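PDB 3O8S: ADP-ribose pyrophosphatase, which probably hydrolyses the pyrophosphate bond of ADP-ribose, giving AMP and ribose 5-phosphate, as Nudix-family ADP-ribose pyrophosphatases do. Local coordinates for residues Thr73-Phe78 and Ile150-Leu155; Lys82-Gln87 and Glu116-Asp121; Trp93-Gly98 and Gly182-Glu187; Ala124-Ala129 and Glu199-Arg204. One frame throughout, in Å; residues are numbered along the deposited sequence.

Overall arrangement
All four contacts belong to one mixed sheet and the helices packed on it. Contact 1 pairs strands 70-79 and 145-157 near its middle. Contact 2 is nested within the loop that contact 1 closes, centres about 9 Å apart, and packs strand 82-87 against the end of helix 106-118 and the start of strand 120-132. Contact 3, centred about 12 Å from contact 1, ties strand 93-99 to the start of helix 186-197. Contact 4 lies farther out, about 20 Å from contact 2 between centres, where the tail after that helix joins strand 120-132. Contacts 1, 3 and 4 interleave along the chain. Distant sequence converges on a Nudix core, contact 4 reaching the second subunit.

Contact 1: Thr73-Phe78 and Ile150-Leu155. With EDO (1,2-ethanediol), chain F.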
loop_
_atom_site.group_PDB
_atom_site.type_symbol
_atom_site.label_atom_id
_atom_site.label_comp_id
_atom_site.label_asym_id
_atom_site.label_seq_id
_atom_site.Cartn_x
_atom_site.Cartn_y
_atom_site.Cartn_z
ATOM N N THR A 73 7.803 6.251 -0.942
ATOM C CA THR A 73 8.238 4.863 -1.061
ATOM C C THR A 73 9.601 4.735 -0.412
ATOM O O THR A 73 10.397 5.664 -0.487
ATOM C CB THR A 73 8.209 4.378 -2.506
ATOM O OG1 THR A 73 9.034 5.211 -3.315
ATOM C CG2 THR A 73 6.794 4.317 -3.073
ATOM N N ARG A 74 9.831 3.634 0.307
ATOM C CA ARG A 74 11.112 3.339 0.971
ATOM C C ARG A 74 11.509 1.927 0.656
ATOM O O ARG A 74 10.672 1.013 0.780
ATOM C CB ARG A 74 11.042 3.540 2.499
ATOM C CG ARG A 74 10.798 4.980 2.969
ATOM C CD ARG A 74 12.026 5.867 2.882
ATOM N NE ARG A 74 11.645 7.213 2.450
ATOM C CZ ARG A 74 12.490 8.141 2.015
ATOM N NH1 ARG A 74 13.793 7.901 1.982
ATOM N NH2 ARG A 74 12.038 9.326 1.626
ATOM N N ALA A 75 12.768 1.727 0.240
ATOM C CA ALA A 75 13.261 0.387 -0.077
ATOM C C ALA A 75 14.121 -0.163 1.055
ATOM O O ALA A 75 15.032 0.512 1.517
ATOM C CB ALA A 75 14.050 0.400 -1.377
ATOM N N ALA A 76 13.815 -1.382 1.506
ATOM C CA ALA A 76 14.566 -2.076 2.562
ATOM C C ALA A 76 15.351 -3.221 1.922
ATOM O O ALA A 76 14.747 -4.159 1.426
ATOM C CB ALA A 76 13.607 -2.607 3.617
ATOM N N ILE A 77 16.672 -3.106 1.871
ATOM C CA ILE A 77 17.573 -4.078 1.233
ATOM C C ILE A 77 18.484 -4.683 2.296
ATOM O O ILE A 77 19.155 -3.956 3.009
ATOM C CB ILE A 77 18.392 -3.391 0.082
ATOM C CG1 ILE A 77 17.459 -2.668 -0.935
ATOM C CG2 ILE A 77 19.350 -4.399 -0.648
ATOM C CD1 ILE A 77 18.092 -1.389 -1.525
ATOM N N PHE A 78 18.539 -6.014 2.369
ATOM C CA PHE A 78 19.356 -6.710 3.372
ATOM C C PHE A 78 20.444 -7.589 2.763
ATOM O O PHE A 78 20.246 -8.211 1.727
ATOM C CB PHE A 78 18.454 -7.568 4.302
ATOM C CG PHE A 78 17.520 -6.738 5.158
ATOM C CD1 PHE A 78 16.252 -6.390 4.700
ATOM C CD2 PHE A 78 17.925 -6.263 6.402
ATOM C CE1 PHE A 78 15.394 -5.597 5.487
ATOM C CE2 PHE A 78 17.068 -5.480 7.186
ATOM C CZ PHE A 78 15.818 -5.127 6.709
ATOM N N ILE A 150 8.907 -1.080 1.103
ATOM C CA ILE A 150 9.012 -2.204 0.191
ATOM C C ILE A 150 10.297 -2.987 0.484
ATOM O O ILE A 150 11.390 -2.415 0.474
ATOM C CB ILE A 150 8.963 -1.729 -1.304
ATOM C CG1 ILE A 150 7.701 -0.830 -1.616
ATOM C CG2 ILE A 150 9.142 -2.907 -2.316
ATOM C CD1 ILE A 150 6.398 -1.559 -1.695
ATOM N N LEU A 151 10.161 -4.308 0.700
ATOM C CA LEU A 151 11.320 -5.148 0.872
ATOM C C LEU A 151 11.825 -5.472 -0.528
ATOM O O LEU A 151 11.030 -5.833 -1.390
ATOM C CB LEU A 151 11.014 -6.389 1.714
ATOM C CG LEU A 151 12.082 -7.479 1.749
ATOM C CD1 LEU A 151 13.238 -7.081 2.685
ATOM C CD2 LEU A 151 11.473 -8.807 2.171
ATOM N N CYS A 152 13.115 -5.203 -0.776
ATOM C CA CYS A 152 13.767 -5.417 -2.062
ATOM C C CYS A 152 14.892 -6.384 -1.892
ATOM O O CYS A 152 15.559 -6.426 -0.860
ATOM C CB CYS A 152 14.270 -4.116 -2.684
ATOM S SG CYS A 152 12.994 -2.864 -2.996
ATOM N N ARG A 153 15.127 -7.134 -2.942
ATOM C CA ARG A 153 16.144 -8.130 -3.020
ATOM C C ARG A 153 17.282 -7.563 -3.872
ATOM O O ARG A 153 17.030 -7.063 -4.974
ATOM C CB ARG A 153 15.487 -9.371 -3.630
ATOM C CG ARG A 153 16.417 -10.507 -3.912
ATOM C CD ARG A 153 15.641 -11.671 -4.497
ATOM N NE ARG A 153 16.544 -12.794 -4.694
ATOM C CZ ARG A 153 17.189 -13.047 -5.823
ATOM N NH1 ARG A 153 16.955 -12.320 -6.906
ATOM N NH2 ARG A 153 18.027 -14.068 -5.896
ATOM N N LEU A 154 18.521 -7.617 -3.351
ATOM C CA LEU A 154 19.698 -7.090 -4.053
ATOM C C LEU A 154 20.083 -7.953 -5.264
ATOM O O LEU A 154 20.214 -9.167 -5.133
ATOM C CB LEU A 154 20.908 -6.992 -3.091
ATOM C CG LEU A 154 22.237 -6.421 -3.687
ATOM C CD1 LEU A 154 22.115 -4.928 -4.035
ATOM C CD2 LEU A 154 23.395 -6.640 -2.750
ATOM N N LEU A 155 20.324 -7.306 -6.424
ATOM C CA LEU A 155 20.807 -7.978 -7.622
ATOM C C LEU A 155 22.286 -7.694 -7.747
ATOM O O LEU A 155 23.049 -8.617 -7.930
ATOM C CB LEU A 155 20.043 -7.590 -8.908
ATOM C CG LEU A 155 18.506 -7.811 -8.945
ATOM C CD1 LEU A 155 17.945 -7.390 -10.280
ATOM C CD2 LEU A 155 18.102 -9.276 -8.646
HETATM C C1 EDO F . 17.585 10.214 -0.100
HETATM O O1 EDO F . 16.757 11.043 -0.924
HETATM C C2 EDO F . 16.730 9.120 0.521
HETATM O O2 EDO F . 16.163 9.584 1.748
HETATM O O HOH W 1 18.728 -8.838 -0.751
HETATM O O HOH W 2 16.905 -7.709 0.903
#
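A76 and L151 face each other where strands 70-79 and 145-157 run parallel, and here the pairing is tight. A76 N donates to I150 O at 2.8 Å, while C152 N returns a nearly straight bond (178°) to A76 O. Two residues back along both strands, I150 N approaches R74 O from almost straight ahead of the carbonyl, at 2.8 Å. On the face carrying A75 and I77, C152 turns SG back beside its own N (chi1 -59°), which brings it 3.8 Å from A75 CB. On the other face, L151 CD1 touches the edge of the F78 ring, 3.7 Å from its CD1, with the two side chains crossing at about a right angle.

Toward F78 the strands, inclined by 43°, splay apart and water fills in. One water accepts from F78 N and donates to C152 O; a second accepts from L154 N and donates to F78 O. No direct backbone bond is made there; side chains still touch, I77 CG2 lying 3.9 Å from L154 CB. Helix 106-118 covers the A75 and I77 face and helix 186-197 the A76 and L151 face, the alpha/beta/alpha sandwich of the Nudix fold.

Contact 2: Lys82-Gln87 and Glu116-Asp121; sequences KILLVQ and EEAGLD. With EDO (1,2-ethanediol), chain C.
L84 is the first residue of strand 82-87 to meet 116-121, and it meets L120 tip to tip. With CG anti to the backbone N (chi1 179°), both methyls are carried toward 116-121. Its CD2 rests against two neighbours at once, A118 CB at 3.7 Å and L120 CD1 at 3.8 Å. The other branch, CD1, also touches L120 CD1 and lies beside the hydroxyl O1 of a bound 1,2-ethanediol, probably from the crystallisation liquor. That hydroxyl donates to A118 O at 3.0 Å, and the same small molecule is also held by S168 OG, so the carbonyl near the helix end has a polar partner beside the leucines.

Two residues on, V86 comes to the same face: CG1 touches A118 CB at 3.9 Å and is 3.8 Å from E117 O, while CG2 comes within 4.3 Å of E117 OE1. A118 CB thus abuts L84 CD2 and V86 CG1 together, both methyls lying on its strand side. The E117 carboxylate oxygen OE1 takes its hydrogen bond elsewhere, from G97 N, and E117 O accepts from T165 OG1.

After A118 the chain leaves helix 106-118 at G119, whose phi is 73°, and L120 begins strand 120-132. E116, E117, G119 and L120 match the closing EExGU of the Nudix box, whose glutamates hold metal ions in many relatives.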
loop_
_atom_site.group_PDB
_atom_site.type_symbol
_atom_site.label_atom_id
_atom_site.label_comp_id
_atom_site.label_asym_id
_atom_site.label_seq_id
_atom_site.Cartn_x
_atom_site.Cartn_y
_atom_site.Cartn_z
ATOM N N LYS A 82 21.898 -7.147 7.595
ATOM C CA LYS A 82 22.299 -5.743 7.728
ATOM C C LYS A 82 21.488 -4.939 6.701
ATOM O O LYS A 82 21.326 -5.409 5.572
ATOM C CB LYS A 82 23.805 -5.550 7.525
ATOM C CG LYS A 82 24.671 -6.085 8.645
ATOM C CD LYS A 82 26.140 -5.825 8.329
ATOM C CE LYS A 82 27.072 -6.291 9.420
ATOM N NZ LYS A 82 28.422 -5.679 9.280
ATOM N N ILE A 83 20.968 -3.743 7.077
ATOM C CA ILE A 83 20.113 -2.985 6.155
ATOM C C ILE A 83 20.897 -1.935 5.340
ATOM O O ILE A 83 21.806 -1.301 5.872
ATOM C CB ILE A 83 18.917 -2.341 6.921
ATOM C CG1 ILE A 83 17.761 -1.977 5.941
ATOM C CG2 ILE A 83 19.377 -1.130 7.841
ATOM C CD1 ILE A 83 16.375 -1.852 6.590
ATOM N N LEU A 84 20.512 -1.718 4.058
ATOM C CA LEU A 84 21.171 -0.671 3.270
ATOM C C LEU A 84 20.585 0.730 3.593
ATOM O O LEU A 84 19.369 0.959 3.480
ATOM C CB LEU A 84 21.134 -0.917 1.749
ATOM C CG LEU A 84 21.812 0.238 0.977
ATOM C CD1 LEU A 84 23.256 -0.043 0.601
ATOM C CD2 LEU A 84 20.948 0.766 -0.116
ATOM N N LEU A 85 21.468 1.666 3.943
ATOM C CA LEU A 85 21.101 3.060 4.231
ATOM C C LEU A 85 21.931 3.985 3.371
ATOM O O LEU A 85 23.077 3.664 3.050
ATOM C CB LEU A 85 21.263 3.423 5.727
ATOM C CG LEU A 85 20.424 2.598 6.719
ATOM C CD1 LEU A 85 20.924 2.760 8.114
ATOM C CD2 LEU A 85 18.932 2.899 6.618
ATOM N N VAL A 86 21.332 5.110 2.963
ATOM C CA VAL A 86 21.983 6.136 2.157
ATOM C C VAL A 86 22.076 7.411 2.988
ATOM O O VAL A 86 21.159 7.726 3.761
ATOM C CB VAL A 86 21.331 6.368 0.767
ATOM C CG1 VAL A 86 21.604 5.189 -0.167
ATOM C CG2 VAL A 86 19.829 6.652 0.869
ATOM N N GLN A 87 23.201 8.118 2.862
ATOM C CA GLN A 87 23.449 9.343 3.613
ATOM C C GLN A 87 23.209 10.565 2.746
ATOM O O GLN A 87 23.658 10.608 1.595
ATOM C CB GLN A 87 24.885 9.352 4.148
ATOM C CG GLN A 87 25.147 10.412 5.212
ATOM C CD GLN A 87 26.602 10.496 5.586
ATOM O OE1 GLN A 87 27.491 10.306 4.755
ATOM N NE2 GLN A 87 26.872 10.786 6.847
ATOM N N GLU A 116 19.245 5.211 -8.621
ATOM C CA GLU A 116 19.676 6.612 -8.597
ATOM C C GLU A 116 20.373 7.021 -7.302
ATOM O O GLU A 116 21.294 7.819 -7.354
ATOM C CB GLU A 116 18.469 7.539 -8.808
ATOM C CG GLU A 116 17.966 7.571 -10.242
ATOM C CD GLU A 116 16.675 8.330 -10.488
ATOM O OE1 GLU A 116 16.029 8.776 -9.509
ATOM O OE2 GLU A 116 16.305 8.471 -11.675
ATOM N N GLU A 117 19.913 6.524 -6.151
ATOM C CA GLU A 117 20.440 6.926 -4.845
ATOM C C GLU A 117 21.564 6.033 -4.302
ATOM O O GLU A 117 22.415 6.546 -3.574
ATOM C CB GLU A 117 19.301 6.960 -3.813
ATOM C CG GLU A 117 18.306 8.078 -4.073
ATOM C CD GLU A 117 16.988 8.000 -3.335
ATOM O OE1 GLU A 117 16.932 7.359 -2.262
ATOM O OE2 GLU A 117 16.007 8.603 -3.822
ATOM N N ALA A 118 21.546 4.712 -4.606
ATOM C CA ALA A 118 22.523 3.779 -4.043
ATOM C C ALA A 118 23.401 3.057 -5.090
ATOM O O ALA A 118 24.352 2.362 -4.696
ATOM C CB ALA A 118 21.801 2.749 -3.173
ATOM N N GLY A 119 23.094 3.253 -6.379
ATOM C CA GLY A 119 23.791 2.627 -7.500
ATOM C C GLY A 119 23.458 1.146 -7.622
ATOM O O GLY A 119 24.128 0.410 -8.354
ATOM N N LEU A 120 22.395 0.703 -6.924
ATOM C CA LEU A 120 22.058 -0.703 -6.869
ATOM C C LEU A 120 20.872 -1.127 -7.719
ATOM O O LEU A 120 19.850 -0.444 -7.765
ATOM C CB LEU A 120 21.788 -1.125 -5.397
ATOM C CG LEU A 120 22.906 -0.803 -4.363
ATOM C CD1 LEU A 120 22.501 -1.268 -2.963
ATOM C CD2 LEU A 120 24.236 -1.432 -4.756
ATOM N N ASP A 121 21.000 -2.319 -8.327
ATOM C CA ASP A 121 19.937 -3.006 -9.053
ATOM C C ASP A 121 19.266 -3.910 -8.061
ATOM O O ASP A 121 19.934 -4.728 -7.427
ATOM C CB ASP A 121 20.463 -3.809 -10.242
ATOM C CG ASP A 121 21.188 -2.995 -11.301
ATOM O OD1 ASP A 121 20.681 -1.903 -11.666
ATOM O OD2 ASP A 121 22.202 -3.498 -11.840
HETATM C C1 EDO C . 26.395 0.354 -2.439
HETATM O O1 EDO C . 25.187 1.104 -2.144
HETATM C C2 EDO C . 26.538 -0.978 -1.705
HETATM O O2 EDO C . 26.926 -0.750 -0.348
#

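Contact 3: Trp93-Gly98 and Gly182-Glu187. With EDO (1,2-ethanediol), chain F.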
loop_
_atom_site.group_PDB
_atom_site.type_symbol
_atom_site.label_atom_id
_atom_site.label_comp_id
_atom_site.label_asym_id
_atom_site.label_seq_id
_atom_site.Cartn_x
_atom_site.Cartn_y
_atom_site.Cartn_z
ATOM N N TRP A 93 20.986 9.387 7.817
ATOM C CA TRP A 93 20.850 8.169 7.035
ATOM C C TRP A 93 19.416 7.717 6.897
ATOM O O TRP A 93 18.595 7.843 7.822
ATOM C CB TRP A 93 21.698 7.058 7.649
ATOM C CG TRP A 93 23.171 7.378 7.648
ATOM C CD1 TRP A 93 23.822 8.246 8.479
ATOM C CD2 TRP A 93 24.163 6.853 6.758
ATOM N NE1 TRP A 93 25.161 8.268 8.184
ATOM C CE2 TRP A 93 25.405 7.406 7.143
ATOM C CE3 TRP A 93 24.134 5.927 5.699
ATOM C CZ2 TRP A 93 26.599 7.110 6.470
ATOM C CZ3 TRP A 93 25.312 5.626 5.039
ATOM C CH2 TRP A 93 26.530 6.218 5.421
ATOM N N SER A 94 19.099 7.210 5.710
ATOM C CA SER A 94 17.750 6.756 5.457
ATOM C C SER A 94 17.731 5.640 4.415
ATOM O O SER A 94 18.709 5.412 3.703
ATOM C CB SER A 94 16.863 7.927 5.016
ATOM O OG SER A 94 17.294 8.534 3.809
ATOM N N LEU A 95 16.621 4.935 4.352
ATOM C CA LEU A 95 16.392 3.937 3.328
ATOM C C LEU A 95 16.273 4.652 1.994
ATOM O O LEU A 95 15.669 5.744 1.956
ATOM C CB LEU A 95 15.076 3.172 3.596
ATOM C CG LEU A 95 14.955 2.336 4.851
ATOM C CD1 LEU A 95 13.535 1.793 4.977
ATOM C CD2 LEU A 95 15.951 1.209 4.831
ATOM N N PRO A 96 16.767 4.066 0.882
ATOM C CA PRO A 96 16.557 4.719 -0.421
ATOM C C PRO A 96 15.056 4.880 -0.656
ATOM O O PRO A 96 14.257 4.046 -0.215
ATOM C CB PRO A 96 17.205 3.747 -1.422
ATOM C CG PRO A 96 18.198 2.994 -0.610
ATOM C CD PRO A 96 17.536 2.815 0.735
ATOM N N GLY A 97 14.678 5.987 -1.262
ATOM C CA GLY A 97 13.273 6.238 -1.517
ATOM C C GLY A 97 12.949 7.679 -1.799
ATOM O O GLY A 97 13.784 8.438 -2.293
ATOM N N GLY A 98 11.724 8.040 -1.496
ATOM C CA GLY A 98 11.224 9.378 -1.743
ATOM C C GLY A 98 9.821 9.345 -2.289
ATOM O O GLY A 98 9.186 8.283 -2.363
ATOM N N GLY A 182 12.086 11.315 10.426
ATOM C CA GLY A 182 10.908 11.673 9.634
ATOM C C GLY A 182 10.726 10.745 8.436
ATOM O O GLY A 182 9.602 10.534 7.971
ATOM N N LYS A 183 11.836 10.155 7.953
ATOM C CA LYS A 183 11.862 9.225 6.822
ATOM C C LYS A 183 11.742 7.781 7.290
ATOM O O LYS A 183 10.992 7.019 6.688
ATOM C CB LYS A 183 13.137 9.413 5.985
ATOM C CG LYS A 183 13.060 10.659 5.132
ATOM C CD LYS A 183 14.293 10.883 4.317
ATOM C CE LYS A 183 14.064 12.085 3.445
ATOM N NZ LYS A 183 15.275 12.440 2.686
ATOM N N ASN A 184 12.461 7.403 8.361
ATOM C CA ASN A 184 12.410 6.040 8.892
ATOM C C ASN A 184 12.888 5.981 10.341
ATOM O O ASN A 184 13.980 6.443 10.644
ATOM C CB ASN A 184 13.247 5.057 8.014
ATOM C CG ASN A 184 14.520 5.667 7.447
ATOM O OD1 ASN A 184 14.666 5.816 6.240
ATOM N ND2 ASN A 184 15.446 6.098 8.295
ATOM N N THR A 185 12.073 5.390 11.224
ATOM C CA THR A 185 12.426 5.163 12.628
ATOM C C THR A 185 13.186 3.825 12.736
ATOM O O THR A 185 13.126 3.004 11.806
ATOM C CB THR A 185 11.156 5.132 13.506
ATOM O OG1 THR A 185 10.327 4.069 13.041
ATOM C CG2 THR A 185 10.374 6.453 13.505
ATOM N N ALA A 186 13.860 3.585 13.885
ATOM C CA ALA A 186 14.568 2.320 14.161
ATOM C C ALA A 186 13.551 1.148 14.171
ATOM O O ALA A 186 13.830 0.062 13.648
ATOM C CB ALA A 186 15.305 2.421 15.496
ATOM N N GLU A 187 12.338 1.430 14.674
ATOM C CA GLU A 187 11.195 0.525 14.767
ATOM C C GLU A 187 10.779 0.051 13.370
ATOM O O GLU A 187 10.595 -1.160 13.164
ATOM C CB GLU A 187 10.016 1.214 15.483
ATOM C CG GLU A 187 10.236 1.529 16.964
ATOM C CD GLU A 187 11.130 2.697 17.365
ATOM O OE1 GLU A 187 11.094 3.754 16.693
ATOM O OE2 GLU A 187 11.835 2.570 18.394
HETATM C C1 EDO F . 17.585 10.214 -0.100
HETATM O O1 EDO F . 16.757 11.043 -0.924
HETATM C C2 EDO F . 16.730 9.120 0.521
HETATM O O2 EDO F . 16.163 9.584 1.748
#
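S94 and L95 lead into the glycine that opens the Nudix box, and N184, just ahead of the N-cap of helix 186-197, is fastened to them by its amide. N184 OD1 accepts from L95 N at 2.9 Å in a fairly straight bond (N-H...O 167°), although the donor stands 37° out of the amide's carbonyl plane. The same oxygen lies 3.3 Å from S94 CB, close beside the strand. What puts it there is a chi1 of 36°, which sets CG between the backbone N and the carbonyl carbon and turns OD1 to the N-H edge of the S94-L95 peptide. The leucine side chain continues beyond, onto L189 of the helix.

K183 meets S94 through its aliphatic chain. This is extended from CG outward and passes S94 OG, with CD 3.8 Å from that oxygen. At the tip, NZ makes a salt bridge to E88 and a cation-pi contact with Y180. It also donates, at 3.1 Å, to O2 of a 1,2-ethanediol probably taken up from the crystallisation liquor. S94 OG bonds to the same O2 at 2.6 Å, and R74 NH1 donates to it as well, so three side chains converge on one hydroxyl.

T185 then caps the helix. The contact therefore joins the entrance of the Nudix box to the start of the fold's C-terminal helix.

Contact 4: Ala124-Ala129 and Glu199-Arg204. With EDO (1,2-ethanediol), chain B; EDO (1,2-ethanediol), chain E.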
loop_
_atom_site.group_PDB
_atom_site.type_symbol
_atom_site.label_atom_id
_atom_site.label_comp_id
_atom_site.label_asym_id
_atom_site.label_seq_id
_atom_site.Cartn_x
_atom_site.Cartn_y
_atom_site.Cartn_z
ATOM N N ALA A 124 11.861 -5.316 -6.433
ATOM C CA ALA A 124 10.816 -5.063 -5.435
ATOM C C ALA A 124 10.156 -6.386 -5.110
ATOM O O ALA A 124 9.836 -7.140 -6.027
ATOM C CB ALA A 124 9.814 -4.070 -5.979
ATOM N N GLN A 125 10.019 -6.713 -3.825
ATOM C CA GLN A 125 9.559 -8.040 -3.473
ATOM C C GLN A 125 8.284 -8.093 -2.648
ATOM O O GLN A 125 7.425 -8.923 -2.914
ATOM C CB GLN A 125 10.694 -8.720 -2.671
ATOM C CG GLN A 125 10.611 -10.221 -2.601
ATOM C CD GLN A 125 11.899 -10.806 -2.084
ATOM O OE1 GLN A 125 12.745 -11.242 -2.851
ATOM N NE2 GLN A 125 12.065 -10.852 -0.772
ATOM N N ARG A 126 8.214 -7.300 -1.588
ATOM C CA ARG A 126 7.151 -7.422 -0.632
ATOM C C ARG A 126 6.818 -6.083 -0.048
ATOM O O ARG A 126 7.713 -5.274 0.191
ATOM C CB ARG A 126 7.627 -8.431 0.477
ATOM C CG ARG A 126 6.960 -8.315 1.881
ATOM C CD ARG A 126 7.504 -9.388 2.816
ATOM N NE ARG A 126 6.958 -10.699 2.426
ATOM C CZ ARG A 126 7.295 -11.859 2.963
ATOM N NH1 ARG A 126 8.219 -11.914 3.915
ATOM N NH2 ARG A 126 6.705 -12.973 2.566
ATOM N N VAL A 127 5.518 -5.860 0.220
ATOM C CA VAL A 127 5.062 -4.660 0.909
ATOM C C VAL A 127 5.198 -4.963 2.409
ATOM O O VAL A 127 4.489 -5.816 2.942
ATOM C CB VAL A 127 3.627 -4.184 0.530
ATOM C CG1 VAL A 127 3.336 -2.810 1.158
ATOM C CG2 VAL A 127 3.458 -4.118 -0.988
ATOM N N VAL A 128 6.140 -4.301 3.066
ATOM C CA VAL A 128 6.329 -4.484 4.510
ATOM C C VAL A 128 5.135 -3.836 5.244
ATOM O O VAL A 128 4.527 -4.422 6.148
ATOM C CB VAL A 128 7.685 -3.880 5.012
ATOM C CG1 VAL A 128 7.813 -4.002 6.529
ATOM C CG2 VAL A 128 8.901 -4.489 4.301
ATOM N N ALA A 129 4.877 -2.586 4.883
ATOM C CA ALA A 129 3.887 -1.718 5.520
ATOM C C ALA A 129 3.521 -0.536 4.652
ATOM O O ALA A 129 4.339 -0.107 3.846
ATOM C CB ALA A 129 4.453 -1.212 6.832
ATOM N N GLU A 199 8.874 -16.169 6.140
ATOM C CA GLU A 199 8.365 -16.828 4.940
ATOM C C GLU A 199 6.993 -16.212 4.589
ATOM O O GLU A 199 6.764 -15.799 3.451
ATOM C CB GLU A 199 8.262 -18.342 5.146
ATOM C CG GLU A 199 7.657 -19.046 3.954
ATOM C CD GLU A 199 7.534 -20.531 4.141
ATOM O OE1 GLU A 199 6.596 -20.966 4.838
ATOM O OE2 GLU A 199 8.402 -21.261 3.621
ATOM N N HIS A 200 6.135 -16.062 5.600
ATOM C CA HIS A 200 4.836 -15.423 5.446
ATOM C C HIS A 200 4.841 -14.051 6.087
ATOM O O HIS A 200 5.407 -13.875 7.153
ATOM C CB HIS A 200 3.736 -16.283 6.057
ATOM C CG HIS A 200 3.700 -17.647 5.473
ATOM N ND1 HIS A 200 3.369 -17.850 4.150
ATOM C CD2 HIS A 200 3.961 -18.841 6.049
ATOM C CE1 HIS A 200 3.425 -19.161 3.966
ATOM N NE2 HIS A 200 3.747 -19.797 5.088
ATOM N N TRP A 201 4.166 -13.090 5.465
ATOM C CA TRP A 201 4.104 -11.743 6.007
ATOM C C TRP A 201 2.741 -11.122 5.818
ATOM O O TRP A 201 2.210 -11.104 4.713
ATOM C CB TRP A 201 5.177 -10.849 5.332
ATOM C CG TRP A 201 5.255 -9.464 5.916
ATOM C CD1 TRP A 201 4.813 -8.306 5.345
ATOM C CD2 TRP A 201 5.808 -9.100 7.194
ATOM N NE1 TRP A 201 5.032 -7.248 6.192
ATOM C CE2 TRP A 201 5.645 -7.707 7.336
ATOM C CE3 TRP A 201 6.445 -9.821 8.227
ATOM C CZ2 TRP A 201 6.058 -7.017 8.489
ATOM C CZ3 TRP A 201 6.833 -9.146 9.377
ATOM C CH2 TRP A 201 6.659 -7.757 9.494
ATOM N N GLU A 202 2.220 -10.531 6.884
ATOM C CA GLU A 202 0.980 -9.779 6.875
ATOM C C GLU A 202 1.362 -8.308 6.795
ATOM O O GLU A 202 1.865 -7.767 7.778
ATOM C CB GLU A 202 0.125 -10.076 8.129
ATOM C CG GLU A 202 -1.304 -9.564 7.985
ATOM C CD GLU A 202 -2.200 -10.360 7.048
ATOM O OE1 GLU A 202 -1.876 -11.531 6.744
ATOM O OE2 GLU A 202 -3.215 -9.794 6.583
ATOM N N THR A 203 1.111 -7.654 5.624
ATOM C CA THR A 203 1.454 -6.249 5.385
ATOM C C THR A 203 0.746 -5.368 6.414
ATOM O O THR A 203 -0.470 -5.494 6.633
ATOM C CB THR A 203 1.119 -5.904 3.942
ATOM O OG1 THR A 203 2.002 -6.662 3.104
ATOM C CG2 THR A 203 1.190 -4.404 3.648
ATOM N N ARG A 204 1.521 -4.497 7.060
ATOM C CA ARG A 204 0.973 -3.647 8.119
ATOM C C ARG A 204 0.454 -2.377 7.562
ATOM O O ARG A 204 1.039 -1.826 6.647
ATOM C CB ARG A 204 2.025 -3.350 9.204
ATOM C CG ARG A 204 2.731 -4.591 9.734
ATOM C CD ARG A 204 1.791 -5.588 10.407
ATOM N NE ARG A 204 2.343 -6.936 10.306
ATOM C CZ ARG A 204 3.145 -7.486 11.208
ATOM N NH1 ARG A 204 3.437 -6.843 12.325
ATOM N NH2 ARG A 204 3.650 -8.690 11.003
HETATM C C1 EDO B . 7.181 -16.550 9.429
HETATM O O1 EDO B . 6.392 -17.010 8.314
HETATM C C2 EDO B . 8.402 -17.444 9.732
HETATM O O2 EDO B . 9.333 -17.564 8.631
HETATM C C1 EDO E . 1.579 -16.197 1.188
HETATM O O1 EDO E . 2.207 -16.002 2.461
HETATM C C2 EDO E . 1.796 -17.642 0.760
HETATM O O2 EDO E . 3.205 -17.890 0.772
#
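R126 lays its side chain across W201 on the way from strand 124-129 to E199. From CB the chain sets off with CG anti to the backbone N (chi1 156°), and CG passes 4.1 Å from W201 CD1. CD is 3.7 Å and, past a bend at chi3, NE 3.4 Å and CZ 3.3 Å from W201 CB. That methylene, not the indole, covers one guanidinium face; the two planes are inclined by 25°. At the end, NH2 donates to E199 O at 3.0 Å; the oxygen lies in the guanidinium plane, but the nitrogen is 51° out of the carbonyl's. NH1 bonds to S198 O, and NH2 also makes a salt bridge to E202 of the second subunit.

The tail after helix 186-197 here adds itself to the edge of the Nudix sheet, where A129 and R204 form a parallel bridge at a classic beta bulge in which V128 and A129 both pair with F149. V128 O takes two donors, R204 N at 3.1 Å and W201 NE1 at 2.9 Å, with V128 O lying in the indole plane. T203 OG1 gives its hydrogen to V127 O at 2.6 Å. One face of the indole is met by R204 NH2, offset toward the rim, and R204 NE is held by E202 O. H200 stacks on H200 of the second subunit, its ND1 bonded to a 1,2-ethanediol.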